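Local coordinates for protein cycloalternan-forming enzyme (Listeria monocytogenes serovar 1/2a, PDB 5F7U) that is a multidomain carbohydrate-active enzyme of glycoside hydrolase family 31, built round a TIM barrel that is followed by beta-sandwich modules, at residues Phe828-Ser839 with Arg850-Phe858. The protein carries 1 engineered substitution. Numbering follows the deposited sequence.
Sequences FRVYPSGDSEYS and RDISVSEDF
Toward the hairpin turn, Asp851 meets Ser839: in the conformer given, the Ser839 hydroxyl OG donates to Asp851 OD1 at 2.8 Å, arriving nearly in line with the carboxylate C-O bond. At Ile852 the backbone bonds to Tyr838 run both ways, Tyr838 N to Ile852 O at 2.8 Å, while the side chain leaves on the other face. There its CD1 lies 4.1 Å from CE2 of Phe828, an oblique contact with the ring. Ser853 faces Glu837 as a non-hydrogen-bonded pair, the two CA atoms 4.2 Å apart. Val854 repeats the reciprocal pattern with Ser836, whose OG is hydrogen-bonded to Gly799 O. Strands 835-842 and 848-857 thus form an antiparallel hairpin at one margin of a sheet, the axes of 835-839 and 850-857 lying at 166°. Strand 825-830 belongs to a second sheet packed against it, as in a beta-sandwich; between the layers Val854 CG2 meets Val830 CG1 tip to tip at 3.8 Å. On the opposite face, the OG of Ser855, anti to its own N, donates to Asp835 OD1 from the syn side, 23° out of the carboxylate plane. One water donates to that same oxygen and to Glu856 O. Glu856 bends at chi2 (-89°), bringing OE1 to Gly834 N at 2.8 Å; its own N returns a bond to Gly834 O, and OE2 accepts Phe858 N, so both carboxylate oxygens are held by backbone amides. Its CB also packs on Pro832 CB at 3.6 Å. Phe858 finishes the contact by bringing CZ within 4.0 Å of Pro832 CB, with Val863 beside both side chains.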
loop_
_atom_site.group_PDB
_atom_site.type_symbol
_atom_site.label_atom_id
_atom_site.label_comp_id
_atom_site.label_asym_id
_atom_site.label_seq_id
_atom_site.Cartn_x
_atom_site.Cartn_y
_atom_site.Cartn_z
ATOM N N PHE A 828 12.927 -16.840 -18.023
ATOM C CA PHE A 828 11.591 -16.272 -18.198
ATOM C C PHE A 828 10.578 -17.398 -18.187
ATOM O O PHE A 828 10.599 -18.257 -19.080
ATOM C CB PHE A 828 11.469 -15.463 -19.501
ATOM C CG PHE A 828 12.360 -14.260 -19.543
ATOM C CD1 PHE A 828 13.688 -14.381 -19.956
ATOM C CD2 PHE A 828 11.878 -13.000 -19.160
ATOM C CE1 PHE A 828 14.533 -13.273 -19.966
ATOM C CE2 PHE A 828 12.712 -11.886 -19.200
ATOM C CZ PHE A 828 14.043 -12.031 -19.587
ATOM N N ARG A 829 9.720 -17.383 -17.171
ATOM C CA ARG A 829 8.618 -18.325 -17.049
ATOM C C ARG A 829 7.446 -17.788 -17.869
ATOM O O ARG A 829 7.055 -16.633 -17.705
ATOM C CB ARG A 829 8.241 -18.473 -15.567
ATOM C CG ARG A 829 7.081 -19.403 -15.243
ATOM C CD ARG A 829 7.392 -20.882 -15.469
ATOM N NE ARG A 829 8.335 -21.452 -14.505
ATOM C CZ ARG A 829 8.022 -21.872 -13.284
ATOM N NH1 ARG A 829 8.967 -22.432 -12.525
ATOM N NH2 ARG A 829 6.773 -21.749 -12.822
ATOM N N VAL A 830 6.898 -18.635 -18.748
ATOM C CA VAL A 830 5.911 -18.226 -19.744
ATOM C C VAL A 830 4.708 -19.152 -19.674
ATOM O O VAL A 830 4.867 -20.375 -19.731
ATOM C CB VAL A 830 6.515 -18.261 -21.179
ATOM C CG1 VAL A 830 5.460 -17.920 -22.234
ATOM C CG2 VAL A 830 7.687 -17.268 -21.283
ATOM N N TYR A 831 3.519 -18.555 -19.553
ATOM C CA TYR A 831 2.249 -19.278 -19.613
ATOM C C TYR A 831 1.544 -18.841 -20.890
ATOM O O TYR A 831 0.785 -17.860 -20.872
ATOM C CB TYR A 831 1.413 -19.009 -18.330
ATOM C CG TYR A 831 2.127 -19.519 -17.102
ATOM C CD1 TYR A 831 2.013 -20.857 -16.713
ATOM C CD2 TYR A 831 2.951 -18.682 -16.359
ATOM C CE1 TYR A 831 2.691 -21.344 -15.598
ATOM C CE2 TYR A 831 3.630 -19.149 -15.238
ATOM C CZ TYR A 831 3.500 -20.487 -14.875
ATOM O OH TYR A 831 4.167 -20.969 -13.784
ATOM N N PRO A 832 1.804 -19.550 -22.022
ATOM C CA PRO A 832 1.313 -19.052 -23.310
ATOM C C PRO A 832 -0.210 -18.968 -23.368
ATOM O O PRO A 832 -0.910 -19.908 -22.969
ATOM C CB PRO A 832 1.814 -20.094 -24.322
ATOM C CG PRO A 832 2.890 -20.857 -23.633
ATOM C CD PRO A 832 2.531 -20.832 -22.169
ATOM N N SER A 833 -0.692 -17.831 -23.853
ATOM C CA SER A 833 -2.114 -17.579 -24.069
ATOM C C SER A 833 -2.249 -16.436 -25.050
ATOM O O SER A 833 -2.035 -15.287 -24.687
ATOM C CB SER A 833 -2.821 -17.204 -22.770
ATOM O OG SER A 833 -4.206 -17.026 -23.054
ATOM N N GLY A 834 -2.567 -16.764 -26.304
ATOM C CA GLY A 834 -2.604 -15.763 -27.376
ATOM C C GLY A 834 -1.284 -15.020 -27.484
ATOM O O GLY A 834 -0.208 -15.613 -27.283
ATOM N N ASP A 835 -1.363 -13.725 -27.803
ATOM C CA ASP A 835 -0.169 -12.893 -27.962
ATOM C C ASP A 835 0.017 -12.081 -26.716
ATOM O O ASP A 835 -0.882 -11.355 -26.310
ATOM C CB ASP A 835 -0.292 -11.960 -29.175
ATOM C CG ASP A 835 -0.214 -12.702 -30.492
ATOM O OD1 ASP A 835 0.204 -13.880 -30.519
ATOM O OD2 ASP A 835 -0.555 -12.088 -31.529
ATOM N N SER A 836 1.173 -12.237 -26.087
ATOM C CA SER A 836 1.487 -11.440 -24.923
ATOM C C SER A 836 2.858 -10.810 -25.038
ATOM O O SER A 836 3.711 -11.259 -25.818
ATOM C CB SER A 836 1.281 -12.236 -23.617
ATOM O OG SER A 836 1.990 -13.451 -23.615
ATOM N N GLU A 837 3.034 -9.711 -24.319
ATOM C CA GLU A 837 4.276 -8.952 -24.395
ATOM C C GLU A 837 4.643 -8.488 -23.006
ATOM O O GLU A 837 3.768 -8.317 -22.144
ATOM C CB GLU A 837 4.169 -7.783 -25.385
ATOM C CG GLU A 837 3.212 -6.671 -24.986
ATOM C CD GLU A 837 2.912 -5.668 -26.100
ATOM O OE1 GLU A 837 3.761 -5.448 -26.999
ATOM O OE2 GLU A 837 1.800 -5.076 -26.071
ATOM N N TYR A 838 5.934 -8.299 -22.789
ATOM C CA TYR A 838 6.412 -7.860 -21.495
ATOM C C TYR A 838 7.673 -7.035 -21.673
ATOM O O TYR A 838 8.539 -7.402 -22.461
ATOM C CB TYR A 838 6.705 -9.085 -20.644
ATOM C CG TYR A 838 7.251 -8.807 -19.257
ATOM C CD1 TYR A 838 6.409 -8.376 -18.229
ATOM C CD2 TYR A 838 8.603 -9.036 -18.959
ATOM C CE1 TYR A 838 6.897 -8.161 -16.941
ATOM C CE2 TYR A 838 9.099 -8.821 -17.676
ATOM C CZ TYR A 838 8.245 -8.375 -16.677
ATOM O OH TYR A 838 8.720 -8.190 -15.390
ATOM N N SER A 839 7.755 -5.928 -20.947
ATOM C CA SER A 839 8.941 -5.078 -20.958
ATOM C C SER A 839 9.707 -5.333 -19.673
ATOM O O SER A 839 9.264 -4.916 -18.595
ATOM C CB SER A 839 8.537 -3.603 -21.049
ATOM O OG SER A 839 9.605 -2.800 -21.520
ATOM N N ARG A 850 14.013 -4.641 -21.945
ATOM C CA ARG A 850 14.073 -5.753 -22.886
ATOM C C ARG A 850 12.640 -6.154 -23.196
ATOM O O ARG A 850 11.915 -6.607 -22.307
ATOM C CB ARG A 850 14.838 -6.951 -22.302
ATOM C CG ARG A 850 16.151 -6.631 -21.604
ATOM C CD ARG A 850 17.237 -6.252 -22.591
ATOM N NE ARG A 850 18.529 -6.207 -21.926
ATOM C CZ ARG A 850 19.663 -5.837 -22.506
ATOM N NH1 ARG A 850 19.683 -5.477 -23.788
ATOM N NH2 ARG A 850 20.787 -5.816 -21.799
ATOM N N ASP A 851 12.242 -5.964 -24.453
ATOM C CA ASP A 851 10.870 -6.226 -24.870
ATOM C C ASP A 851 10.752 -7.651 -25.404
ATOM O O ASP A 851 11.325 -7.980 -26.458
ATOM C CB ASP A 851 10.399 -5.217 -25.925
ATOM C CG ASP A 851 10.375 -3.767 -25.415
ATOM O OD1 ASP A 851 10.132 -3.499 -24.200
ATOM O OD2 ASP A 851 10.613 -2.878 -26.262
ATOM N N ILE A 852 10.027 -8.486 -24.655
ATOM C CA ILE A 852 9.846 -9.906 -24.972
ATOM C C ILE A 852 8.412 -10.082 -25.426
ATOM O O ILE A 852 7.492 -9.525 -24.816
ATOM C CB ILE A 852 9.991 -10.839 -23.725
ATOM C CG1 ILE A 852 10.957 -10.292 -22.661
ATOM C CG2 ILE A 852 10.260 -12.295 -24.138
ATOM C CD1 ILE A 852 12.428 -10.417 -22.985
ATOM N N SER A 853 8.205 -10.852 -26.489
ATOM C CA SER A 853 6.841 -11.174 -26.890
ATOM C C SER A 853 6.692 -12.656 -27.184
ATOM O O SER A 853 7.634 -13.318 -27.638
ATOM C CB SER A 853 6.379 -10.320 -28.075
ATOM O OG SER A 853 7.107 -10.629 -29.245
ATOM N N VAL A 854 5.504 -13.164 -26.881
ATOM C CA VAL A 854 5.191 -14.595 -27.007
ATOM C C VAL A 854 3.947 -14.682 -27.870
ATOM O O VAL A 854 3.009 -13.918 -27.673
ATOM C CB VAL A 854 4.961 -15.283 -25.632
ATOM C CG1 VAL A 854 4.499 -16.734 -25.800
ATOM C CG2 VAL A 854 6.230 -15.213 -24.775
ATOM N N SER A 855 3.982 -15.590 -28.843
ATOM C CA SER A 855 2.822 -15.876 -29.673
ATOM C C SER A 855 2.445 -17.344 -29.562
ATOM O O SER A 855 3.072 -18.230 -30.171
ATOM C CB SER A 855 3.056 -15.458 -31.132
ATOM O OG SER A 855 1.862 -15.667 -31.894
ATOM N N GLU A 856 1.403 -17.582 -28.774
ATOM C CA GLU A 856 0.870 -18.910 -28.551
ATOM C C GLU A 856 0.032 -19.325 -29.749
ATOM O O GLU A 856 -0.869 -18.595 -30.170
ATOM C CB GLU A 856 0.061 -18.934 -27.247
ATOM C CG GLU A 856 -0.665 -20.239 -26.964
ATOM C CD GLU A 856 -2.052 -20.271 -27.571
ATOM O OE1 GLU A 856 -2.871 -19.398 -27.212
ATOM O OE2 GLU A 856 -2.312 -21.167 -28.398
ATOM N N ASP A 857 0.361 -20.489 -30.302
ATOM C CA ASP A 857 -0.341 -21.031 -31.475
ATOM C C ASP A 857 -0.509 -22.545 -31.317
ATOM O O ASP A 857 -0.175 -23.318 -32.221
ATOM C CB ASP A 857 0.429 -20.662 -32.766
ATOM C CG ASP A 857 -0.358 -20.959 -34.057
ATOM O OD1 ASP A 857 -1.579 -21.222 -34.013
ATOM O OD2 ASP A 857 0.261 -20.937 -35.148
ATOM N N PHE A 858 -1.038 -22.963 -30.161
ATOM C CA PHE A 858 -1.280 -24.389 -29.875
ATOM C C PHE A 858 -2.152 -25.081 -30.926
ATOM O O PHE A 858 -1.983 -26.273 -31.208
ATOM C CB PHE A 858 -1.919 -24.567 -28.485
ATOM C CG PHE A 858 -0.987 -24.308 -27.333
ATOM C CD1 PHE A 858 0.328 -24.778 -27.339
ATOM C CD2 PHE A 858 -1.457 -23.628 -26.197
ATOM C CE1 PHE A 858 1.175 -24.538 -26.261
ATOM C CE2 PHE A 858 -0.620 -23.390 -25.117
ATOM C CZ PHE A 858 0.699 -23.858 -25.144
HETATM O O HOH W 1 -1.629 -15.996 -30.676
#